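Local coordinates for monosaccharide ABC transporter substrate-binding protein, CUT2 family (Bradyrhizobium sp., PDB 4YHS) that probably binds a monosaccharide or related solute outside the inner membrane and hands it to a CUT2-type ABC importer, at residues S163-G168 against F207-K212; G168-S173 against P325-V330; S173-K178 against I245-G250; G189-P194 against K233-A238; E256-L261 against V271-F276. One frame throughout, in Å; residues are numbered along the deposited sequence.

Interaction 1: S163-G168 against F207-K212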
# COMPACT_ATOMS: atom_id res chain seq x y z
N SER A 163 2.88 -6.79 1.00
CA SER A 163 4.33 -6.79 0.70
C SER A 163 4.65 -6.04 -0.58
O SER A 163 3.96 -6.24 -1.59
CB SER A 163 4.84 -8.23 0.55
OG SER A 163 6.20 -8.25 0.13
N PHE A 164 5.69 -5.19 -0.54
CA PHE A 164 6.14 -4.49 -1.74
C PHE A 164 6.80 -5.47 -2.72
O PHE A 164 6.91 -5.16 -3.89
CB PHE A 164 7.07 -3.32 -1.40
CG PHE A 164 6.38 -1.97 -1.41
CD1 PHE A 164 6.05 -1.36 -2.60
CD2 PHE A 164 6.04 -1.35 -0.22
CE1 PHE A 164 5.40 -0.14 -2.62
CE2 PHE A 164 5.40 -0.13 -0.23
CZ PHE A 164 5.08 0.47 -1.42
N TYR A 165 7.20 -6.66 -2.24
CA TYR A 165 7.67 -7.68 -3.18
C TYR A 165 6.54 -8.00 -4.16
O TYR A 165 6.71 -8.03 -5.38
CB TYR A 165 8.11 -8.96 -2.46
CG TYR A 165 8.55 -10.05 -3.42
CD1 TYR A 165 7.64 -10.94 -3.97
CD2 TYR A 165 9.88 -10.20 -3.77
CE1 TYR A 165 8.03 -11.92 -4.84
CE2 TYR A 165 10.27 -11.17 -4.67
CZ TYR A 165 9.35 -12.04 -5.18
OH TYR A 165 9.74 -13.02 -6.04
N THR A 166 5.35 -8.19 -3.59
CA THR A 166 4.17 -8.55 -4.39
C THR A 166 3.72 -7.40 -5.29
O THR A 166 3.28 -7.63 -6.42
CB THR A 166 2.98 -8.96 -3.47
OG1 THR A 166 3.44 -9.91 -2.51
CG2 THR A 166 1.81 -9.56 -4.29
N MSE A 167 3.79 -6.16 -4.80
CA MSE A 167 3.54 -5.02 -5.69
C MSE A 167 4.45 -5.01 -6.92
O MSE A 167 3.99 -4.76 -8.05
CB MSE A 167 3.71 -3.70 -4.94
CG MSE A 167 2.78 -3.55 -3.74
SE MSE A 167 0.94 -3.22 -4.30
CE MSE A 167 1.11 -1.26 -4.49
N GLY A 168 5.76 -5.21 -6.72
CA GLY A 168 6.67 -5.28 -7.85
C GLY A 168 6.39 -6.47 -8.76
O GLY A 168 6.39 -6.37 -10.00
N PHE A 207 9.78 -7.46 -9.08
CA PHE A 207 9.68 -7.10 -10.50
C PHE A 207 10.63 -7.96 -11.35
O PHE A 207 10.24 -8.49 -12.38
CB PHE A 207 9.99 -5.62 -10.68
CG PHE A 207 9.79 -5.13 -12.07
CD1 PHE A 207 8.52 -4.87 -12.55
CD2 PHE A 207 10.88 -4.94 -12.91
CE1 PHE A 207 8.32 -4.43 -13.86
CE2 PHE A 207 10.70 -4.50 -14.21
CZ PHE A 207 9.41 -4.24 -14.69
N MSE A 208 11.86 -8.10 -10.90
CA MSE A 208 12.87 -8.82 -11.66
C MSE A 208 12.52 -10.31 -11.70
O MSE A 208 12.70 -10.95 -12.73
CB MSE A 208 14.27 -8.63 -11.08
CG MSE A 208 14.82 -7.22 -11.17
SE MSE A 208 14.84 -6.49 -13.01
CE MSE A 208 16.32 -7.54 -13.80
N ASP A 209 12.05 -10.85 -10.57
CA ASP A 209 11.71 -12.27 -10.50
C ASP A 209 10.57 -12.50 -11.47
O ASP A 209 10.58 -13.48 -12.20
CB ASP A 209 11.30 -12.73 -9.10
CG ASP A 209 12.46 -12.79 -8.12
OD1 ASP A 209 13.64 -12.73 -8.52
OD2 ASP A 209 12.15 -12.94 -6.90
N ALA A 210 9.60 -11.60 -11.48
CA ALA A 210 8.39 -11.82 -12.27
C ALA A 210 8.59 -11.72 -13.79
O ALA A 210 7.87 -12.39 -14.53
CB ALA A 210 7.26 -10.85 -11.82
N VAL A 211 9.58 -10.95 -14.26
CA VAL A 211 9.80 -10.80 -15.71
C VAL A 211 10.80 -11.82 -16.25
O VAL A 211 10.98 -11.93 -17.46
CB VAL A 211 10.30 -9.38 -16.08
CG1 VAL A 211 9.25 -8.34 -15.66
CG2 VAL A 211 11.67 -9.09 -15.47
N LYS A 212 11.42 -12.56 -15.36
CA LYS A 212 12.40 -13.56 -15.76
C LYS A 212 11.73 -14.59 -16.66
O LYS A 212 10.61 -15.01 -16.41
CB LYS A 212 12.99 -14.21 -14.51
CG LYS A 212 14.26 -15.00 -14.72
CD LYS A 212 15.13 -15.12 -13.42
CE LYS A 212 14.43 -14.76 -12.08
NZ LYS A 212 13.22 -15.57 -11.70
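Helices 164-178 and 198-211, packed on the same face of the four-stranded parallel sheet, meet where Y165 and G168 of the first face D209 and F207 of the second. Where the helices come nearest, the backbones are very close, the CA atoms of G168 and F207 lying 4.4 Å apart. Glycine suits this place, since a side-chain carbon on G168 would press against the backbone nitrogen of F207. The carbonyl oxygen of G168 uses the closeness twice: it receives a CA-H...O contact from F207 CA at 3.4 Å and sits near the plane of the F207 ring at its edge, 3.6 Å from CD1. F207 turns its CG anti to its own backbone N (chi1 -175°), which brings the CD1 edge to that oxygen, while V211 CG1 lies above one ring face, toward its rim.

Toward the surface the contact becomes polar. Y165 OH donates to D209 OD2 at 2.6 Å, a short bond that takes the anti lone pair of the carboxylate oxygen. The acceptor lies in the plane of the phenol ring, yet ring and carboxylate planes stand 57° apart, the two side chains crossing almost at right angles. Behind Y165, S163 caps the helix start: its OG accepts from Y165 N at 3.0 Å, fixing the first turn from which the tyrosine reaches out.

Below this, F207 stacks on W190 of strand 186-191 and touches V218 of strand 216-218, A210 packs on S173, further along helix 164-178, and on the other flank T166 and M167 rest on I327 of strand 322-331.

Interaction 2: G168-S173 against P325-V330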
# COMPACT_ATOMS: atom_id res chain seq x y z
N GLY A 168 5.76 -5.21 -6.72
CA GLY A 168 6.67 -5.28 -7.85
C GLY A 168 6.39 -6.47 -8.76
O GLY A 168 6.39 -6.37 -10.00
N ALA A 169 6.13 -7.62 -8.15
CA ALA A 169 5.87 -8.85 -8.88
C ALA A 169 4.64 -8.75 -9.78
O ALA A 169 4.67 -9.17 -10.92
CB ALA A 169 5.72 -10.00 -7.91
N GLU A 170 3.57 -8.17 -9.26
CA GLU A 170 2.34 -8.06 -10.03
C GLU A 170 2.56 -7.12 -11.21
O GLU A 170 2.03 -7.34 -12.32
CB GLU A 170 1.19 -7.61 -9.13
CG GLU A 170 0.71 -8.71 -8.19
CD GLU A 170 0.01 -9.84 -8.94
OE1 GLU A 170 -0.46 -9.61 -10.08
OE2 GLU A 170 -0.06 -10.97 -8.41
N THR A 171 3.39 -6.11 -10.99
CA THR A 171 3.67 -5.13 -12.04
C THR A 171 4.45 -5.86 -13.16
O THR A 171 4.17 -5.71 -14.37
CB THR A 171 4.47 -3.94 -11.51
OG1 THR A 171 3.77 -3.30 -10.43
CG2 THR A 171 4.67 -2.93 -12.63
N GLY A 172 5.43 -6.64 -12.75
CA GLY A 172 6.26 -7.38 -13.68
C GLY A 172 5.48 -8.44 -14.45
O GLY A 172 5.66 -8.58 -15.66
N SER A 173 4.62 -9.18 -13.76
CA SER A 173 3.86 -10.28 -14.40
C SER A 173 2.91 -9.76 -15.45
O SER A 173 2.72 -10.39 -16.48
CB SER A 173 3.07 -11.07 -13.36
OG SER A 173 3.95 -11.83 -12.56
N PRO A 325 -5.16 -7.15 1.51
CA PRO A 325 -5.95 -7.23 0.28
C PRO A 325 -5.13 -7.92 -0.83
O PRO A 325 -3.92 -7.81 -0.86
CB PRO A 325 -6.20 -5.77 -0.07
CG PRO A 325 -6.12 -5.06 1.22
CD PRO A 325 -5.06 -5.76 1.99
N LYS A 326 -5.82 -8.65 -1.69
CA LYS A 326 -5.17 -9.25 -2.84
C LYS A 326 -4.81 -8.17 -3.83
O LYS A 326 -5.66 -7.40 -4.29
CB LYS A 326 -6.08 -10.29 -3.49
CG LYS A 326 -5.50 -10.97 -4.70
CD LYS A 326 -4.59 -12.09 -4.28
CE LYS A 326 -3.96 -12.82 -5.47
NZ LYS A 326 -2.89 -13.75 -4.99
N ILE A 327 -3.54 -8.10 -4.17
CA ILE A 327 -3.08 -7.05 -5.05
C ILE A 327 -3.47 -7.39 -6.49
O ILE A 327 -3.35 -8.54 -6.91
CB ILE A 327 -1.57 -6.86 -4.92
CG1 ILE A 327 -1.24 -6.29 -3.55
CG2 ILE A 327 -1.03 -5.95 -6.03
CD1 ILE A 327 0.20 -6.56 -3.11
N PHE A 328 -3.94 -6.37 -7.22
CA PHE A 328 -4.35 -6.52 -8.61
C PHE A 328 -3.92 -5.29 -9.38
O PHE A 328 -3.76 -4.20 -8.80
CB PHE A 328 -5.88 -6.72 -8.76
CG PHE A 328 -6.71 -5.60 -8.17
CD1 PHE A 328 -7.08 -5.62 -6.83
CD2 PHE A 328 -7.17 -4.56 -8.96
CE1 PHE A 328 -7.87 -4.62 -6.27
CE2 PHE A 328 -7.94 -3.53 -8.40
CZ PHE A 328 -8.29 -3.57 -7.06
N VAL A 329 -3.73 -5.47 -10.68
CA VAL A 329 -3.22 -4.40 -11.51
C VAL A 329 -4.41 -3.65 -12.11
O VAL A 329 -5.29 -4.26 -12.70
CB VAL A 329 -2.29 -4.93 -12.61
CG1 VAL A 329 -1.92 -3.83 -13.57
CG2 VAL A 329 -1.03 -5.57 -11.99
N VAL A 330 -4.40 -2.33 -11.94
CA VAL A 330 -5.40 -1.47 -12.53
C VAL A 330 -4.94 -0.88 -13.87
O VAL A 330 -3.83 -0.32 -13.97
CB VAL A 330 -5.71 -0.33 -11.55
CG1 VAL A 330 -6.69 0.65 -12.15
CG2 VAL A 330 -6.26 -0.92 -10.25
O HOH W 1 -1.65 -10.55 -6.08
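E170 presents its aliphatic stem to two side chains of the chain's late strand, I327 and V329, whose CB atoms both point at the helix while F328 between them points away. The two chains of E170 and I327 meet at a slant, and on the isoleucine it is CG2 that touches: I327 CG2 lies 3.9 Å from E170 CG and 4.2 Å from E170 CB. V329 comes in nearer the helix backbone, setting its CG2 3.6 Å from E170 O and 4.2 Å from E170 CB. The two branched residues thus touch neighbouring parts of one glutamate.

Past CG the glutamate chain does not run straight on. A bend at chi2 (-69°) turns the carboxylate aside, bringing E170 CD to 4.1 Å from I327 O. One water joins the two groups, donating to I327 O at 2.8 Å and, more weakly, to E170 OE2 at 2.9 Å, which gives the I327 carbonyl a polar partner beside the apolar methyls. K326 NZ is not in contact with the carboxylate, at 5.2 Å from OE2, and forms its salt bridge with D46; its charge may still favour the ionised glutamate.

Strand 322-331 pairs with strand 293-296 through F328 and V330, and with 158-160, the strand leading into helix 164-178. Such a gathering of crossing segments beside the first helix of a lobe is consistent with the three-stranded hinge of type I periplasmic binding proteins.

Interaction 3: S173-K178 against I245-G250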
# COMPACT_ATOMS: atom_id res chain seq x y z
N SER A 173 4.62 -9.18 -13.76
CA SER A 173 3.86 -10.28 -14.40
C SER A 173 2.91 -9.76 -15.45
O SER A 173 2.72 -10.39 -16.48
CB SER A 173 3.07 -11.07 -13.36
OG SER A 173 3.95 -11.83 -12.56
N TYR A 174 2.28 -8.62 -15.14
CA TYR A 174 1.47 -7.88 -16.10
C TYR A 174 2.22 -7.65 -17.43
O TYR A 174 1.70 -7.89 -18.53
CB TYR A 174 1.05 -6.54 -15.48
CG TYR A 174 0.09 -5.70 -16.33
CD1 TYR A 174 -1.28 -5.93 -16.30
CD2 TYR A 174 0.56 -4.67 -17.12
CE1 TYR A 174 -2.17 -5.15 -17.06
CE2 TYR A 174 -0.31 -3.89 -17.87
CZ TYR A 174 -1.67 -4.14 -17.83
OH TYR A 174 -2.50 -3.33 -18.60
N LEU A 175 3.44 -7.16 -17.33
CA LEU A 175 4.22 -6.94 -18.55
C LEU A 175 4.66 -8.26 -19.18
O LEU A 175 4.59 -8.43 -20.39
CB LEU A 175 5.44 -6.07 -18.25
CG LEU A 175 5.12 -4.61 -17.98
CD1 LEU A 175 6.39 -3.90 -17.63
CD2 LEU A 175 4.46 -3.93 -19.20
N ALA A 176 5.13 -9.19 -18.35
CA ALA A 176 5.61 -10.46 -18.88
C ALA A 176 4.52 -11.22 -19.67
O ALA A 176 4.83 -11.89 -20.65
CB ALA A 176 6.14 -11.31 -17.75
N LYS A 177 3.26 -11.11 -19.24
CA LYS A 177 2.16 -11.77 -19.95
C LYS A 177 1.97 -11.17 -21.34
O LYS A 177 1.67 -11.88 -22.30
CB LYS A 177 0.86 -11.66 -19.14
CG LYS A 177 0.72 -12.64 -17.97
CD LYS A 177 -0.38 -12.18 -17.04
CE LYS A 177 -0.87 -13.28 -16.11
NZ LYS A 177 -0.25 -13.20 -14.76
N LYS A 178 2.14 -9.85 -21.44
CA LYS A 178 2.03 -9.15 -22.72
C LYS A 178 3.19 -9.47 -23.67
O LYS A 178 3.08 -9.30 -24.89
CB LYS A 178 1.96 -7.63 -22.49
CG LYS A 178 0.71 -7.22 -21.72
CD LYS A 178 0.78 -5.80 -21.11
CE LYS A 178 0.57 -4.72 -22.14
NZ LYS A 178 -0.85 -4.63 -22.57
N ILE A 245 13.37 2.35 -26.06
CA ILE A 245 12.69 1.87 -24.85
C ILE A 245 11.22 1.75 -25.18
O ILE A 245 10.67 2.63 -25.84
CB ILE A 245 12.87 2.82 -23.66
CG1 ILE A 245 14.27 2.69 -23.06
CG2 ILE A 245 11.90 2.48 -22.53
CD1 ILE A 245 14.57 3.77 -22.02
N ARG A 246 10.59 0.66 -24.74
CA ARG A 246 9.15 0.45 -24.98
C ARG A 246 8.30 0.82 -23.74
O ARG A 246 7.18 1.31 -23.87
CB ARG A 246 8.91 -1.00 -25.39
CG ARG A 246 7.46 -1.35 -25.65
CD ARG A 246 6.89 -0.55 -26.82
NE ARG A 246 5.48 -0.87 -27.01
CZ ARG A 246 4.48 -0.30 -26.34
NH1 ARG A 246 4.73 0.65 -25.43
NH2 ARG A 246 3.24 -0.68 -26.58
N TYR A 247 8.85 0.57 -22.55
CA TYR A 247 8.16 0.90 -21.30
C TYR A 247 9.05 1.63 -20.34
O TYR A 247 10.24 1.32 -20.23
CB TYR A 247 7.64 -0.34 -20.58
CG TYR A 247 6.67 -1.16 -21.36
CD1 TYR A 247 5.36 -0.78 -21.47
CD2 TYR A 247 7.09 -2.31 -22.02
CE1 TYR A 247 4.46 -1.52 -22.19
CE2 TYR A 247 6.19 -3.07 -22.76
CZ TYR A 247 4.87 -2.66 -22.83
OH TYR A 247 3.94 -3.37 -23.54
N VAL A 248 8.45 2.58 -19.63
CA VAL A 248 9.07 3.25 -18.50
C VAL A 248 8.27 2.85 -17.27
O VAL A 248 7.08 3.16 -17.18
CB VAL A 248 9.08 4.77 -18.69
CG1 VAL A 248 9.37 5.51 -17.38
CG2 VAL A 248 10.07 5.14 -19.78
N ALA A 249 8.90 2.10 -16.38
CA ALA A 249 8.21 1.62 -15.19
C ALA A 249 9.01 1.98 -13.97
O ALA A 249 10.24 1.95 -13.98
CB ALA A 249 8.01 0.12 -15.24
N GLY A 250 8.29 2.28 -12.89
CA GLY A 250 8.99 2.57 -11.64
C GLY A 250 8.06 3.18 -10.61
O GLY A 250 6.89 2.81 -10.55
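L175 sets one methyl over the ring of Y247, and this is where helix 164-178 and strand 247-250 are packed tightly. L175 CD2 stands 3.8 Å from the ring centroid and only 8° off the ring normal, a CH-pi contact over the middle of the face; CE1 of Y247 is the ring atom nearest to it. With its CG anti to the carbonyl carbon (chi1 -72°) the leucine reaches down from the helix as the tyrosine reaches up from the strand, and the two chains run side by side in opposing directions. The opposite face is covered too, R246 CG lying 3.6 Å above it toward the rim.

The outer end is looser. K178, exposed to solvent, bends at chi3 and chi4 and brings its CE, not its ammonium group, to 3.9 Å from Y247 OH. That hydroxyl finds its polar partner in H179 NE2, just beyond the helix segment. Were Y247 cut back to an alanine, a gap would probably open beneath L175 CD2 and H179 would be left without its hydroxyl mate.

Y247 sits on a strand flanked by 186-191, to which its backbone is hydrogen-bonded, at V187 and G189, and by 272-275, whose D272 and L274 its side chain touches; L175 meanwhile rests also on I216 of strand 216-218, so the helix end spans the sheet.

Interaction 4: G189-P194 against K233-A238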
# COMPACT_ATOMS: atom_id res chain seq x y z
N GLY A 189 12.66 0.45 -19.16
CA GLY A 189 13.43 1.31 -18.28
C GLY A 189 12.77 1.21 -16.93
O GLY A 189 11.57 1.38 -16.83
N TRP A 190 13.55 0.89 -15.90
CA TRP A 190 13.05 0.55 -14.56
C TRP A 190 13.66 1.52 -13.54
O TRP A 190 14.89 1.66 -13.47
CB TRP A 190 13.39 -0.91 -14.27
CG TRP A 190 13.05 -1.44 -12.88
CD1 TRP A 190 13.91 -2.03 -12.03
CD2 TRP A 190 11.77 -1.46 -12.23
NE1 TRP A 190 13.27 -2.41 -10.88
CE2 TRP A 190 11.95 -2.08 -10.98
CE3 TRP A 190 10.49 -1.02 -12.58
CZ2 TRP A 190 10.91 -2.27 -10.07
CZ3 TRP A 190 9.45 -1.20 -11.67
CH2 TRP A 190 9.67 -1.82 -10.45
N PHE A 191 12.79 2.17 -12.77
CA PHE A 191 13.14 3.30 -11.92
C PHE A 191 12.53 3.07 -10.55
O PHE A 191 11.46 3.59 -10.26
CB PHE A 191 12.61 4.59 -12.53
CG PHE A 191 13.12 4.84 -13.92
CD1 PHE A 191 14.33 5.49 -14.13
CD2 PHE A 191 12.42 4.39 -15.01
CE1 PHE A 191 14.81 5.70 -15.42
CE2 PHE A 191 12.91 4.60 -16.31
CZ PHE A 191 14.12 5.25 -16.50
N PRO A 192 13.22 2.28 -9.71
CA PRO A 192 12.55 1.70 -8.54
C PRO A 192 12.44 2.61 -7.31
O PRO A 192 11.67 2.27 -6.40
CB PRO A 192 13.40 0.46 -8.24
CG PRO A 192 14.72 0.73 -8.86
CD PRO A 192 14.46 1.58 -10.05
N GLY A 193 13.14 3.74 -7.29
CA GLY A 193 13.08 4.63 -6.13
C GLY A 193 14.44 4.63 -5.43
O GLY A 193 15.43 4.27 -6.03
N PRO A 194 14.49 5.05 -4.16
CA PRO A 194 15.82 5.22 -3.53
C PRO A 194 16.56 3.91 -3.20
O PRO A 194 16.01 3.01 -2.55
CB PRO A 194 15.48 6.01 -2.27
CG PRO A 194 14.04 5.73 -2.00
CD PRO A 194 13.43 5.70 -3.38
N LYS A 233 14.64 13.51 -14.55
CA LYS A 233 15.99 13.53 -15.10
C LYS A 233 16.47 12.11 -15.40
O LYS A 233 17.03 11.87 -16.46
CB LYS A 233 16.94 14.26 -14.14
CG LYS A 233 18.43 14.21 -14.49
CD LYS A 233 18.77 14.90 -15.78
CE LYS A 233 20.29 14.96 -15.97
NZ LYS A 233 20.65 15.23 -17.38
N LEU A 234 16.19 11.16 -14.52
CA LEU A 234 16.52 9.76 -14.80
C LEU A 234 15.83 9.26 -16.08
O LEU A 234 16.44 8.60 -16.93
CB LEU A 234 16.14 8.86 -13.62
CG LEU A 234 16.87 9.14 -12.30
CD1 LEU A 234 16.23 8.35 -11.14
CD2 LEU A 234 18.36 8.89 -12.41
N VAL A 235 14.54 9.54 -16.21
CA VAL A 235 13.80 9.07 -17.39
C VAL A 235 14.33 9.76 -18.65
O VAL A 235 14.55 9.10 -19.68
CB VAL A 235 12.28 9.29 -17.24
CG1 VAL A 235 11.56 8.96 -18.54
CG2 VAL A 235 11.72 8.46 -16.13
N GLU A 236 14.58 11.06 -18.56
CA GLU A 236 15.17 11.79 -19.69
C GLU A 236 16.46 11.13 -20.16
O GLU A 236 16.63 10.81 -21.34
CB GLU A 236 15.45 13.25 -19.32
CG GLU A 236 14.22 14.12 -19.17
CD GLU A 236 14.54 15.46 -18.53
OE1 GLU A 236 15.54 16.09 -18.95
OE2 GLU A 236 13.82 15.87 -17.59
N ASP A 237 17.36 10.90 -19.21
CA ASP A 237 18.65 10.33 -19.52
C ASP A 237 18.51 8.94 -20.13
O ASP A 237 19.25 8.61 -21.06
CB ASP A 237 19.51 10.26 -18.25
CG ASP A 237 20.01 11.63 -17.81
OD1 ASP A 237 19.94 12.60 -18.60
OD2 ASP A 237 20.48 11.71 -16.65
N ALA A 238 17.52 8.17 -19.66
CA ALA A 238 17.30 6.83 -20.18
C ALA A 238 16.81 6.88 -21.63
O ALA A 238 17.30 6.13 -22.48
CB ALA A 238 16.30 6.09 -19.31
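L234 O takes the helical bond from A238 N at 3.0 Å and is at the same time met by the ring of F191, whose CE1 comes within 3.7 Å on an oblique approach. F191 joins strand 186-191 to helix 228-241; the axes of 189-191 and 233-238 run antiparallel at 162°, 9.7 Å apart at the closest. Its CG stands anti to the carbonyl carbon (chi1 -57°), and the ring meets three helix residues. V235 CG2 lies over the centre of one face, 4.0 Å from the centroid and 11° off the normal, a CH-pi contact. A238 CB lies in the ring plane at the far edge, 3.7 Å from CZ, and L234 CB reaches CD1 at 3.9 Å. On the strand, G189 lacks the side-chain carbon that would crowd F191 CE2. W190, facing the other side of the sheet, bonds through NE1 to N204.

The charged pair of this helix turn, K233 NZ and D237 OD1 at 3.0 Å, is a salt bridge among exposed residues, apart from F191. Charge is thus spent along the helix, and the join to the sheet rests on shape and dispersion, with the ring's face and rim each given a carbon partner.

Interaction 5: E256-L261 against V271-F276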
# COMPACT_ATOMS: atom_id res chain seq x y z
N GLU A 256 4.21 9.53 -13.01
CA GLU A 256 3.55 10.83 -13.13
C GLU A 256 4.42 11.86 -13.83
O GLU A 256 3.96 12.58 -14.72
CB GLU A 256 3.11 11.36 -11.77
CG GLU A 256 2.11 10.48 -11.07
CD GLU A 256 1.75 11.00 -9.68
OE1 GLU A 256 1.82 10.23 -8.69
OE2 GLU A 256 1.41 12.20 -9.59
N ALA A 257 5.71 11.92 -13.46
CA ALA A 257 6.61 12.89 -14.06
C ALA A 257 6.89 12.56 -15.54
O ALA A 257 7.07 13.48 -16.35
CB ALA A 257 7.93 12.99 -13.24
N ALA A 258 6.85 11.28 -15.90
CA ALA A 258 7.18 10.84 -17.26
C ALA A 258 6.12 11.25 -18.28
O ALA A 258 6.40 11.39 -19.47
CB ALA A 258 7.38 9.31 -17.29
N GLN A 259 4.89 11.50 -17.81
CA GLN A 259 3.80 11.83 -18.75
C GLN A 259 4.15 13.06 -19.58
O GLN A 259 3.95 13.11 -20.82
CB GLN A 259 2.51 12.07 -17.98
CG GLN A 259 1.98 10.93 -17.17
CD GLN A 259 0.78 11.36 -16.37
OE1 GLN A 259 -0.36 11.01 -16.69
NE2 GLN A 259 1.03 12.15 -15.34
N GLY A 260 4.69 14.08 -18.91
CA GLY A 260 5.02 15.33 -19.57
C GLY A 260 6.20 15.21 -20.51
O GLY A 260 6.24 15.82 -21.60
N LEU A 261 7.19 14.43 -20.07
CA LEU A 261 8.36 14.12 -20.89
C LEU A 261 7.98 13.36 -22.15
O LEU A 261 8.48 13.64 -23.25
CB LEU A 261 9.37 13.27 -20.09
CG LEU A 261 9.75 13.76 -18.70
CD1 LEU A 261 10.81 12.83 -18.12
CD2 LEU A 261 10.25 15.19 -18.74
N VAL A 271 5.93 4.88 -26.09
CA VAL A 271 6.44 4.44 -24.80
C VAL A 271 5.27 4.47 -23.84
O VAL A 271 4.61 5.50 -23.71
CB VAL A 271 7.57 5.36 -24.31
CG1 VAL A 271 8.05 4.94 -22.91
CG2 VAL A 271 8.72 5.43 -25.34
N ASP A 272 5.00 3.33 -23.19
CA ASP A 272 3.99 3.26 -22.15
C ASP A 272 4.57 3.33 -20.74
O ASP A 272 5.71 2.91 -20.48
CB ASP A 272 3.18 1.99 -22.30
CG ASP A 272 2.18 2.09 -23.42
OD1 ASP A 272 1.24 2.87 -23.26
OD2 ASP A 272 2.35 1.43 -24.45
N LEU A 273 3.77 3.90 -19.85
CA LEU A 273 4.21 4.17 -18.48
C LEU A 273 3.53 3.24 -17.49
O LEU A 273 2.33 2.98 -17.59
CB LEU A 273 3.94 5.62 -18.12
CG LEU A 273 4.42 6.62 -19.17
CD1 LEU A 273 4.01 8.03 -18.79
CD2 LEU A 273 5.95 6.55 -19.30
N LEU A 274 4.29 2.76 -16.51
CA LEU A 274 3.71 1.97 -15.44
C LEU A 274 4.31 2.40 -14.12
O LEU A 274 5.46 2.85 -14.08
CB LEU A 274 3.93 0.47 -15.67
CG LEU A 274 3.24 -0.26 -16.82
CD1 LEU A 274 4.06 -0.21 -18.10
CD2 LEU A 274 3.01 -1.69 -16.40
N ALA A 275 3.51 2.29 -13.05
CA ALA A 275 4.00 2.48 -11.70
C ALA A 275 3.84 1.16 -10.94
O ALA A 275 2.99 0.34 -11.33
CB ALA A 275 3.24 3.62 -10.99
N PHE A 276 4.63 0.93 -9.89
CA PHE A 276 4.43 -0.28 -9.08
C PHE A 276 3.67 0.02 -7.79
O PHE A 276 3.58 -0.84 -6.90
CB PHE A 276 5.75 -1.03 -8.78
CG PHE A 276 6.75 -0.27 -7.96
CD1 PHE A 276 6.76 -0.36 -6.57
CD2 PHE A 276 7.76 0.45 -8.58
CE1 PHE A 276 7.73 0.31 -5.80
CE2 PHE A 276 8.73 1.09 -7.83
CZ PHE A 276 8.71 1.03 -6.44
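L273 rises from strand 272-275 toward A258 and Q259, its CB directed at the helix. From CB the chain turns with CG anti to the carbonyl carbon (chi1 -48°), and at CG it forks into two methyls that straddle the helix wall. CD2 meets the methyl of A258, CB at 3.7 Å. CD1 also passes A258 CB, at 3.9 Å, but goes on to the backbone of the next residue, 3.7 Å from Q259 N and 3.8 Å from Q259 CA, and ends against Q259 CG at 3.9 Å. The leucine thus fits over a small alanine and the stem of a long polar residue.

This is the inside of a beta-alpha-beta crossover, strand 247-250, helix 252-264 and strand 272-275, with the helix lying across the face opposite to the one that carries helix 164-178; L274, next along the strand, points to that other side and touches Y174 and L175.

Beyond CG the Q259 chain is extended, and its amide bonds to its own helix. NE2 donates to E256 O at 3.0 Å in a nearly straight bond (170°), in the carbonyl plane and on a lone pair, with the acceptor close to the amide plane as well. With an alanine here, E256 O would probably lose this side-chain donor, and L273 CD1 would lose its contact with CG. The same Q259 side chain packs on L290 and I291 of a neighbouring loop.

In the fold
Following the chain, helix 164-178 opens three loops in succession. Interaction 1 begins at its first turn and closes at 207-212, interaction 2 leaves from the next turn and closes only at 325-330, and interaction 3 leaves from its last turn and closes at 245-250. Interaction 1 crosses both, and crosses interaction 4 too. Interaction 4 (189-194 with 233-238) is nested within interaction 3, and interaction 5 (256-261 with 271-276) follows in series; all three lie inside the loop of interaction 2. Interactions 3, 4 and 5 pack helices onto neighbouring strands of one parallel sheet, from either face, interaction 1 pairs two helices on that sheet, and interaction 2 joins the helix to strands toward the other lobe.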